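Local structure of FAD dependent oxidoreductase (Chelativorans sp. BNC1, 6PXS) at residues 42-47 against 250-255; 89-94 against 239-244; 225-230 against 258-263. The protein acts as an FAD-dependent iminodiacetate oxidase (IdaA), a flavoprotein of the DadA oxidoreductase family. One frame throughout, in Å; residues are numbered along the deposited sequence.

Contact 1. Residues 42-47 against 250-255; sequences AGVVCP and YMLAFD. With FAD (flavin-adenine dinucleotide), chain E.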
loop_
_atom_site.group_PDB
_atom_site.type_symbol
_atom_site.label_atom_id
_atom_site.label_comp_id
_atom_site.label_asym_id
_atom_site.label_seq_id
_atom_site.Cartn_x
_atom_site.Cartn_y
_atom_site.Cartn_z
ATOM N N ALA A 42 4.269 19.055 -4.596
ATOM C CA ALA A 42 3.136 19.281 -5.486
ATOM C C ALA A 42 3.608 19.495 -6.918
ATOM O O ALA A 42 3.273 18.719 -7.819
ATOM C CB ALA A 42 2.323 20.481 -4.998
ATOM N N GLY A 43 4.397 20.544 -7.141
ATOM C CA GLY A 43 4.983 20.783 -8.444
ATOM C C GLY A 43 4.461 22.009 -9.163
ATOM O O GLY A 43 4.327 21.995 -10.389
ATOM N N VAL A 44 4.166 23.073 -8.424
ATOM C CA VAL A 44 3.706 24.324 -9.015
ATOM C C VAL A 44 4.908 25.225 -9.260
ATOM O O VAL A 44 5.770 25.379 -8.386
ATOM C CB VAL A 44 2.679 25.017 -8.106
ATOM C CG1 VAL A 44 2.307 26.379 -8.670
ATOM C CG2 VAL A 44 1.446 24.146 -7.948
ATOM N N VAL A 45 4.968 25.823 -10.449
ATOM C CA VAL A 45 6.044 26.740 -10.827
ATOM C C VAL A 45 5.372 28.015 -11.332
ATOM O O VAL A 45 5.065 28.146 -12.521
ATOM C CB VAL A 45 6.977 26.149 -11.887
ATOM C CG1 VAL A 45 8.088 27.128 -12.219
ATOM C CG2 VAL A 45 7.552 24.826 -11.407
ATOM N N CYS A 46 5.151 28.969 -10.429
ATOM C CA CYS A 46 4.463 30.210 -10.765
ATOM C C CYS A 46 4.762 31.259 -9.698
ATOM O O CYS A 46 3.950 31.469 -8.787
ATOM C CB CYS A 46 2.958 29.969 -10.890
ATOM S SG CYS A 46 2.041 31.359 -11.584
ATOM N N PRO A 47 5.911 31.939 -9.776
ATOM C CA PRO A 47 6.345 32.781 -8.652
ATOM C C PRO A 47 5.734 34.172 -8.614
ATOM O O PRO A 47 5.774 34.812 -7.554
ATOM C CB PRO A 47 7.861 32.873 -8.864
ATOM C CG PRO A 47 8.005 32.831 -10.355
ATOM C CD PRO A 47 6.914 31.907 -10.857
ATOM N N TYR A 250 -3.751 25.382 -2.630
ATOM C CA TYR A 250 -3.615 25.413 -4.082
ATOM C C TYR A 250 -4.060 24.062 -4.625
ATOM O O TYR A 250 -4.462 23.170 -3.873
ATOM C CB TYR A 250 -2.177 25.734 -4.492
ATOM C CG TYR A 250 -1.149 24.830 -3.852
ATOM C CD1 TYR A 250 -0.805 23.614 -4.431
ATOM C CD2 TYR A 250 -0.520 25.192 -2.668
ATOM C CE1 TYR A 250 0.137 22.784 -3.850
ATOM C CE2 TYR A 250 0.424 24.369 -2.078
ATOM C CZ TYR A 250 0.747 23.167 -2.673
ATOM O OH TYR A 250 1.686 22.348 -2.089
ATOM N N MET A 251 -3.990 23.918 -5.944
ATOM C CA MET A 251 -4.271 22.639 -6.578
ATOM C C MET A 251 -3.889 22.728 -8.046
ATOM O O MET A 251 -3.907 23.809 -8.639
ATOM C CB MET A 251 -5.744 22.247 -6.426
ATOM C CG MET A 251 -6.718 23.198 -7.087
ATOM S SD MET A 251 -8.427 22.783 -6.688
ATOM C CE MET A 251 -9.291 23.773 -7.901
ATOM N N LEU A 252 -3.541 21.576 -8.616
ATOM C CA LEU A 252 -3.115 21.491 -10.005
ATOM C C LEU A 252 -3.569 20.153 -10.569
ATOM O O LEU A 252 -4.083 19.295 -9.848
ATOM C CB LEU A 252 -1.596 21.654 -10.138
ATOM C CG LEU A 252 -0.722 20.640 -9.393
ATOM C CD1 LEU A 252 0.711 20.693 -9.905
ATOM C CD2 LEU A 252 -0.752 20.879 -7.891
ATOM N N ALA A 253 -3.367 19.979 -11.873
ATOM C CA ALA A 253 -3.801 18.782 -12.575
ATOM C C ALA A 253 -2.665 18.226 -13.419
ATOM O O ALA A 253 -1.808 18.970 -13.904
ATOM C CB ALA A 253 -5.008 19.067 -13.475
ATOM N N PHE A 254 -2.671 16.907 -13.591
ATOM C CA PHE A 254 -1.723 16.211 -14.446
ATOM C C PHE A 254 -2.475 15.463 -15.543
ATOM O O PHE A 254 -3.706 15.383 -15.543
ATOM C CB PHE A 254 -0.848 15.250 -13.631
ATOM C CG PHE A 254 0.106 15.946 -12.702
ATOM C CD1 PHE A 254 1.197 16.637 -13.201
ATOM C CD2 PHE A 254 -0.086 15.908 -11.331
ATOM C CE1 PHE A 254 2.079 17.280 -12.349
ATOM C CE2 PHE A 254 0.792 16.548 -10.474
ATOM C CZ PHE A 254 1.875 17.234 -10.984
ATOM N N ASP A 255 -1.708 14.903 -16.483
ATOM C CA ASP A 255 -2.302 14.374 -17.709
ATOM C C ASP A 255 -3.236 13.201 -17.432
ATOM O O ASP A 255 -4.289 13.077 -18.070
ATOM C CB ASP A 255 -1.202 13.953 -18.685
ATOM C CG ASP A 255 -0.558 15.134 -19.391
ATOM O OD1 ASP A 255 -1.230 16.170 -19.567
ATOM O OD2 ASP A 255 0.623 15.021 -19.780
HETATM P PA FAD E . 14.857 16.190 0.089
HETATM O O1A FAD E . 14.161 15.734 1.317
HETATM O O2A FAD E . 14.061 15.974 -1.201
HETATM O O5B FAD E . 16.274 15.530 -0.056
HETATM C C5B FAD E . 17.007 15.066 1.096
HETATM C C4B FAD E . 17.596 13.716 0.779
HETATM O O4B FAD E . 18.820 13.532 1.530
HETATM C C3B FAD E . 16.698 12.529 1.131
HETATM O O3B FAD E . 16.772 11.532 0.119
HETATM C C2B FAD E . 17.288 12.037 2.454
HETATM O O2B FAD E . 17.035 10.655 2.679
HETATM C C1B FAD E . 18.770 12.295 2.204
HETATM N N9A FAD E . 19.581 12.388 3.413
HETATM C C8A FAD E . 19.404 13.240 4.471
HETATM N N7A FAD E . 20.290 13.095 5.427
HETATM C C5A FAD E . 21.108 12.074 4.964
HETATM C C6A FAD E . 22.241 11.443 5.512
HETATM N N6A FAD E . 22.770 11.761 6.696
HETATM N N1A FAD E . 22.820 10.458 4.790
HETATM C C2A FAD E . 22.297 10.131 3.605
HETATM N N3A FAD E . 21.234 10.657 2.992
HETATM C C4A FAD E . 20.681 11.628 3.726
HETATM N N1 FAD E . 8.121 23.286 -3.947
HETATM C C2 FAD E . 7.733 23.983 -5.055
HETATM O O2 FAD E . 8.530 24.682 -5.691
HETATM N N3 FAD E . 6.422 23.910 -5.490
HETATM C C4 FAD E . 5.412 23.180 -4.898
HETATM O O4 FAD E . 4.279 23.193 -5.375
HETATM C C4X FAD E . 5.832 22.445 -3.719
HETATM N N5 FAD E . 4.941 21.728 -3.095
HETATM C C5X FAD E . 5.341 21.025 -1.970
HETATM C C6 FAD E . 4.398 20.253 -1.292
HETATM C C7 FAD E . 4.750 19.524 -0.160
HETATM C C7M FAD E . 3.704 18.702 0.546
HETATM C C8 FAD E . 6.070 19.572 0.313
HETATM C C8M FAD E . 6.480 18.797 1.538
HETATM C C9 FAD E . 7.012 20.342 -0.362
HETATM C C9A FAD E . 6.660 21.066 -1.496
HETATM N N10 FAD E . 7.594 21.852 -2.203
HETATM C C10 FAD E . 7.210 22.560 -3.319
HETATM C "C1'" FAD E . 8.991 21.951 -1.749
HETATM C "C2'" FAD E . 9.891 20.859 -2.324
HETATM O "O2'" FAD E . 9.196 19.612 -2.363
HETATM C "C3'" FAD E . 11.127 20.715 -1.436
HETATM O "O3'" FAD E . 11.586 22.009 -1.060
HETATM C "C4'" FAD E . 12.291 19.967 -2.086
HETATM O "O4'" FAD E . 11.844 18.673 -2.489
HETATM C "C5'" FAD E . 13.468 19.843 -1.142
HETATM O "O5'" FAD E . 14.497 19.048 -1.766
HETATM P P FAD E . 15.790 18.629 -0.974
HETATM O O1P FAD E . 16.401 19.878 -0.328
HETATM O O2P FAD E . 16.720 17.826 -1.808
HETATM O O3P FAD E . 15.193 17.735 0.197
#
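Ala-42 packs into the angle between the flavin and Tyr-250: its CB meets the tyrosine ring at the edge, near its plane, 3.4 Å from Tyr-250 CE1. The tyrosine CG sits between its own backbone N and carbonyl carbon (chi1 53°), which brings the ring edge against Ala-42 CB and leaves Tyr-250 OH 3.5 Å from FAD N5. Val-44 adds CG2, which lies 3.9 Å from Leu-252 CD2 and also approaches the tyrosine ring. This dense end doubles as a wall of the FAD pocket. FAD O4 is gripped by two amides, the straighter bond coming from Val-44 N (3.1 Å, 170°) and the other from Gly-43 N, while FAD N3 makes a weak bond back to Val-44 O. Gly-43 has a positive phi (112°) at which a CB would press on the preceding carbonyl. With alanine in place of Tyr-250, lacking ring and hydroxyl, a gap would probably open beside Ala-42 CB and on this side of FAD N5. Toward the far end of strand 251-254 the contact thins out: Phe-254 offers only CZ, 3.8 Å from Ala-42 O, which lies in the ring plane at its edge. Beyond it, partly exposed Asp-255 packs on Thr-81 of the second subunit.

Contact 2. Residues 89-94 against 239-244; sequences GALVLA and GWPVVL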
loop_
_atom_site.group_PDB
_atom_site.type_symbol
_atom_site.label_atom_id
_atom_site.label_comp_id
_atom_site.label_asym_id
_atom_site.label_seq_id
_atom_site.Cartn_x
_atom_site.Cartn_y
_atom_site.Cartn_z
ATOM N N GLY A 89 -0.432 27.525 -17.755
ATOM C CA GLY A 89 -0.987 28.732 -17.183
ATOM C C GLY A 89 -1.476 28.505 -15.764
ATOM O O GLY A 89 -1.547 27.383 -15.261
ATOM N N ALA A 90 -1.822 29.608 -15.104
ATOM C CA ALA A 90 -2.255 29.567 -13.716
ATOM C C ALA A 90 -3.416 30.525 -13.511
ATOM O O ALA A 90 -3.558 31.520 -14.228
ATOM C CB ALA A 90 -1.113 29.926 -12.758
ATOM N N LEU A 91 -4.246 30.209 -12.520
ATOM C CA LEU A 91 -5.362 31.050 -12.111
ATOM C C LEU A 91 -5.153 31.460 -10.661
ATOM O O LEU A 91 -4.969 30.602 -9.791
ATOM C CB LEU A 91 -6.698 30.316 -12.260
ATOM C CG LEU A 91 -7.127 29.941 -13.679
ATOM C CD1 LEU A 91 -8.349 29.041 -13.637
ATOM C CD2 LEU A 91 -7.413 31.182 -14.502
ATOM N N VAL A 92 -5.181 32.764 -10.406
ATOM C CA VAL A 92 -5.030 33.312 -9.063
ATOM C C VAL A 92 -6.402 33.774 -8.598
ATOM O O VAL A 92 -7.044 34.601 -9.257
ATOM C CB VAL A 92 -4.013 34.463 -9.030
ATOM C CG1 VAL A 92 -3.816 34.955 -7.605
ATOM C CG2 VAL A 92 -2.691 34.015 -9.634
ATOM N N LEU A 93 -6.852 33.240 -7.469
ATOM C CA LEU A 93 -8.174 33.516 -6.932
ATOM C C LEU A 93 -8.065 34.305 -5.634
ATOM O O LEU A 93 -6.995 34.431 -5.034
ATOM C CB LEU A 93 -8.948 32.214 -6.691
ATOM C CG LEU A 93 -9.530 31.476 -7.896
ATOM C CD1 LEU A 93 -8.499 31.306 -8.990
ATOM C CD2 LEU A 93 -10.070 30.119 -7.462
ATOM N N ALA A 94 -9.205 34.842 -5.214
ATOM C CA ALA A 94 -9.336 35.498 -3.921
ATOM C C ALA A 94 -10.821 35.636 -3.627
ATOM O O ALA A 94 -11.652 35.637 -4.539
ATOM C CB ALA A 94 -8.636 36.861 -3.898
ATOM N N GLY A 239 -4.919 19.971 -20.185
ATOM C CA GLY A 239 -4.959 21.396 -20.435
ATOM C C GLY A 239 -5.420 22.238 -19.270
ATOM O O GLY A 239 -5.590 23.454 -19.434
ATOM N N TRP A 240 -5.631 21.649 -18.104
ATOM C CA TRP A 240 -6.125 22.425 -16.977
ATOM C C TRP A 240 -4.992 23.242 -16.360
ATOM O O TRP A 240 -3.872 22.744 -16.219
ATOM C CB TRP A 240 -6.735 21.508 -15.923
ATOM C CG TRP A 240 -8.026 20.889 -16.346
ATOM C CD1 TRP A 240 -8.563 20.883 -17.601
ATOM C CD2 TRP A 240 -8.953 20.189 -15.510
ATOM N NE1 TRP A 240 -9.766 20.220 -17.597
ATOM C CE2 TRP A 240 -10.029 19.785 -16.325
ATOM C CE3 TRP A 240 -8.978 19.867 -14.150
ATOM C CZ2 TRP A 240 -11.117 19.073 -15.826
ATOM C CZ3 TRP A 240 -10.057 19.161 -13.656
ATOM C CH2 TRP A 240 -11.112 18.771 -14.491
ATOM N N PRO A 241 -5.251 24.488 -15.978
ATOM C CA PRO A 241 -4.196 25.338 -15.420
ATOM C C PRO A 241 -3.981 25.054 -13.938
ATOM O O PRO A 241 -4.628 24.201 -13.334
ATOM C CB PRO A 241 -4.742 26.749 -15.645
ATOM C CG PRO A 241 -6.214 26.580 -15.523
ATOM C CD PRO A 241 -6.524 25.222 -16.109
ATOM N N VAL A 242 -3.046 25.799 -13.359
ATOM C CA VAL A 242 -2.829 25.787 -11.919
ATOM C C VAL A 242 -3.804 26.760 -11.269
ATOM O O VAL A 242 -4.248 27.734 -11.887
ATOM C CB VAL A 242 -1.366 26.153 -11.596
ATOM C CG1 VAL A 242 -1.129 26.158 -10.094
ATOM C CG2 VAL A 242 -0.410 25.191 -12.291
ATOM N N VAL A 243 -4.149 26.496 -10.011
ATOM C CA VAL A 243 -5.059 27.341 -9.247
ATOM C C VAL A 243 -4.351 27.775 -7.973
ATOM O O VAL A 243 -3.785 26.940 -7.257
ATOM C CB VAL A 243 -6.376 26.613 -8.922
ATOM C CG1 VAL A 243 -7.329 27.540 -8.186
ATOM C CG2 VAL A 243 -7.016 26.086 -10.198
ATOM N N LEU A 244 -4.385 29.078 -7.693
ATOM C CA LEU A 244 -3.715 29.668 -6.535
ATOM C C LEU A 244 -4.718 30.528 -5.778
ATOM O O LEU A 244 -4.829 31.737 -6.028
ATOM C CB LEU A 244 -2.504 30.494 -6.961
ATOM C CG LEU A 244 -1.477 29.785 -7.844
ATOM C CD1 LEU A 244 -0.378 30.750 -8.259
ATOM C CD2 LEU A 244 -0.889 28.583 -7.129
#
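Val-242 O receives Leu-91 N in the shortest hydrogen bond here, 2.6 Å, and the CA-H of Ala-90 also points at this oxygen. Three more backbone bonds extend the ladder: Val-242 N to Gly-89 O, Leu-244 N to Leu-91 O (2.7 Å), and Leu-93 N to Leu-244 O. Leu-91 thus spends both its N and O on the residues flanking Val-243, the pattern of parallel strands. Ala-90 and Val-92 share a face of the sheet with Val-242 and Leu-244; Ala-90 CB lies 4.0 Å from Val-242 CB, and Val-92 CG2 is 4.2 Å from Leu-244 CD1. Leu-91 and Val-243 point to the other face. Leu-91 CD1 comes 3.8 Å from Pro-241 CG, and both methyls of Leu-93 touch Val-243 CG1, the methyl anti to its backbone N (chi1 -177°), with Leu-93 CD2 at 3.8 Å. Strand 90-93 is central, bonded on its other edge to the antiparallel strand 141-144, whose His-143 and Ile-144 also touch the side chains of Leu-91 and Val-92. Helix 127-131 covers Leu-91 and Pro-241 through Ala-128 and Leu-131, while helix 97-111 presses Ile-103 on Val-92.

Contact 3. Residues 225-230 against 258-263; sequences GQIIHL and RVVVGA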
loop_
_atom_site.group_PDB
_atom_site.type_symbol
_atom_site.label_atom_id
_atom_site.label_comp_id
_atom_site.label_asym_id
_atom_site.label_seq_id
_atom_site.Cartn_x
_atom_site.Cartn_y
_atom_site.Cartn_z
ATOM N N GLY A 225 4.192 18.195 5.718
ATOM C CA GLY A 225 3.183 18.613 4.767
ATOM C C GLY A 225 2.431 17.442 4.169
ATOM O O GLY A 225 3.041 16.520 3.622
ATOM N N GLN A 226 1.105 17.466 4.266
ATOM C CA GLN A 226 0.256 16.426 3.698
ATOM C C GLN A 226 -0.398 16.957 2.430
ATOM O O GLN A 226 -0.946 18.064 2.428
ATOM C CB GLN A 226 -0.806 15.981 4.704
ATOM C CG GLN A 226 -0.245 15.616 6.067
ATOM C CD GLN A 226 -1.305 15.113 7.023
ATOM O OE1 GLN A 226 -2.251 14.436 6.622
ATOM N NE2 GLN A 226 -1.156 15.448 8.299
ATOM N N ILE A 227 -0.346 16.167 1.362
ATOM C CA ILE A 227 -0.832 16.576 0.049
ATOM C C ILE A 227 -1.703 15.459 -0.507
ATOM O O ILE A 227 -1.330 14.283 -0.438
ATOM C CB ILE A 227 0.334 16.900 -0.905
ATOM C CG1 ILE A 227 -0.189 17.431 -2.240
ATOM C CG2 ILE A 227 1.208 15.674 -1.123
ATOM C CD1 ILE A 227 0.896 18.037 -3.111
ATOM N N ILE A 228 -2.861 15.825 -1.055
ATOM C CA ILE A 228 -3.862 14.863 -1.505
ATOM C C ILE A 228 -3.812 14.748 -3.022
ATOM O O ILE A 228 -3.648 15.749 -3.730
ATOM C CB ILE A 228 -5.271 15.271 -1.031
ATOM C CG1 ILE A 228 -5.360 15.170 0.493
ATOM C CG2 ILE A 228 -6.327 14.399 -1.699
ATOM C CD1 ILE A 228 -6.657 15.678 1.068
ATOM N N HIS A 229 -3.968 13.524 -3.520
ATOM C CA HIS A 229 -4.005 13.240 -4.949
ATOM C C HIS A 229 -5.374 12.674 -5.297
ATOM O O HIS A 229 -5.801 11.674 -4.712
ATOM C CB HIS A 229 -2.899 12.259 -5.342
ATOM C CG HIS A 229 -1.524 12.848 -5.284
ATOM N ND1 HIS A 229 -0.689 12.894 -6.379
ATOM C CD2 HIS A 229 -0.843 13.426 -4.267
ATOM C CE1 HIS A 229 0.450 13.469 -6.038
ATOM N NE2 HIS A 229 0.382 13.802 -4.761
ATOM N N LEU A 230 -6.053 13.313 -6.244
ATOM C CA LEU A 230 -7.387 12.918 -6.670
ATOM C C LEU A 230 -7.343 12.343 -8.078
ATOM O O LEU A 230 -6.368 12.512 -8.814
ATOM C CB LEU A 230 -8.350 14.107 -6.629
ATOM C CG LEU A 230 -8.412 14.870 -5.306
ATOM C CD1 LEU A 230 -9.369 16.040 -5.431
ATOM C CD2 LEU A 230 -8.830 13.961 -4.167
ATOM N N ARG A 258 -5.552 13.292 -13.124
ATOM C CA ARG A 258 -5.146 13.411 -11.732
ATOM C C ARG A 258 -5.148 14.875 -11.313
ATOM O O ARG A 258 -4.683 15.743 -12.057
ATOM C CB ARG A 258 -3.756 12.805 -11.521
ATOM C CG ARG A 258 -3.369 12.623 -10.064
ATOM C CD ARG A 258 -2.091 11.807 -9.925
ATOM N NE ARG A 258 -0.942 12.480 -10.526
ATOM C CZ ARG A 258 0.295 11.992 -10.529
ATOM N NH1 ARG A 258 0.555 10.821 -9.961
ATOM N NH2 ARG A 258 1.277 12.679 -11.099
ATOM N N VAL A 259 -5.677 15.141 -10.122
ATOM C CA VAL A 259 -5.705 16.480 -9.546
ATOM C C VAL A 259 -5.105 16.411 -8.149
ATOM O O VAL A 259 -5.497 15.558 -7.344
ATOM C CB VAL A 259 -7.133 17.055 -9.492
ATOM C CG1 VAL A 259 -7.134 18.421 -8.828
ATOM C CG2 VAL A 259 -7.721 17.142 -10.892
ATOM N N VAL A 260 -4.160 17.303 -7.866
ATOM C CA VAL A 260 -3.499 17.391 -6.569
ATOM C C VAL A 260 -3.974 18.660 -5.878
ATOM O O VAL A 260 -4.188 19.687 -6.533
ATOM C CB VAL A 260 -1.966 17.384 -6.724
ATOM C CG1 VAL A 260 -1.291 17.349 -5.365
ATOM C CG2 VAL A 260 -1.526 16.203 -7.583
ATOM N N VAL A 261 -4.134 18.593 -4.556
ATOM C CA VAL A 261 -4.710 19.692 -3.790
ATOM C C VAL A 261 -3.707 20.173 -2.748
ATOM O O VAL A 261 -2.899 19.399 -2.224
ATOM C CB VAL A 261 -6.039 19.278 -3.123
ATOM C CG1 VAL A 261 -6.707 20.481 -2.475
ATOM C CG2 VAL A 261 -6.963 18.646 -4.147
ATOM N N GLY A 262 -3.788 21.470 -2.438
ATOM C CA GLY A 262 -2.831 22.159 -1.592
ATOM C C GLY A 262 -2.471 21.433 -0.315
ATOM O O GLY A 262 -3.264 20.645 0.206
ATOM N N ALA A 263 -1.278 21.700 0.201
ATOM C CA ALA A 263 -0.713 20.932 1.298
ATOM C C ALA A 263 -0.849 21.670 2.625
ATOM O O ALA A 263 -1.139 22.867 2.685
ATOM C CB ALA A 263 0.759 20.617 1.019
#
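Val-260 sits amid the side chains of Ile-227 and His-229. Its CG2 lies over one face of the imidazole in a CH-pi contact, 3.8 Å from the ring centroid of His-229 and displaced toward the rim at ND1 and CE1, while CG1 packs against Ile-227 CD1. Ile-227 reaches it because CG1 stands anti to the backbone N (chi1 -176°), and the two chains cross obliquely. At the edge of the imidazole lies Arg-258 CD, 4.0 Å from His-229 ND1. The arginine chain bends at chi3, and its guanidinium stands nearly perpendicular to the ring, at 83°. On the opposite face of the sheet Leu-230 CD1 meets Val-261 CG2 at 3.8 Å. These side chains are set by an antiparallel ladder within the four-stranded sheet that, as in other members of this family, probably belongs to the substrate-binding part of the fold. Leu-230 and Val-259 form a hydrogen-bonded pair, with Leu-230 N to Val-259 O at 2.6 Å and Val-259 N to Leu-230 O at 3.0 Å; His-229 and Val-260 form the non-hydrogen-bonded pair next to it. Past Val-261 the pairing shifts by one residue, Ile-227 lying nearest Ala-263. Ala-263 CA is 3.1 Å from Gln-226 O, and the alanine side chain lies near the FAD. Further out, Leu-252 and Phe-254 of strand 251-254 pack on Val-260, and Arg-303 of strand 298-310 on Ile-227 and His-229. Helix 277-290 covers Ile-228 and Val-261, and Gln-226 NE2 bonds to Thr-276 OG1 and Glu-266 OE1.

In the fold
All three contacts are largely buried, but contact 1 lies nearest the centre of the chain and alone has no hydrogen bond between its segments; the backbone of Gly-43 and Val-44 bonds the flavin instead. Contacts 2 and 3 are backbone ladders, parallel in one and antiparallel in the other. Strand 251-254 joins them: Leu-252 O probably takes Val-260 N of contact 3 at 2.8 Å, and Met-251 O probably bonds to Val-243 N of contact 2 at 3.0 Å. Ala-42 packs on Ile-227, and Val-44 on Val-242, which ties the flavin-binding segment to both ladders. Contact 2 is mostly aliphatic, whereas contact 3 adds a histidine and an arginine at one end and approaches the flavin at the other.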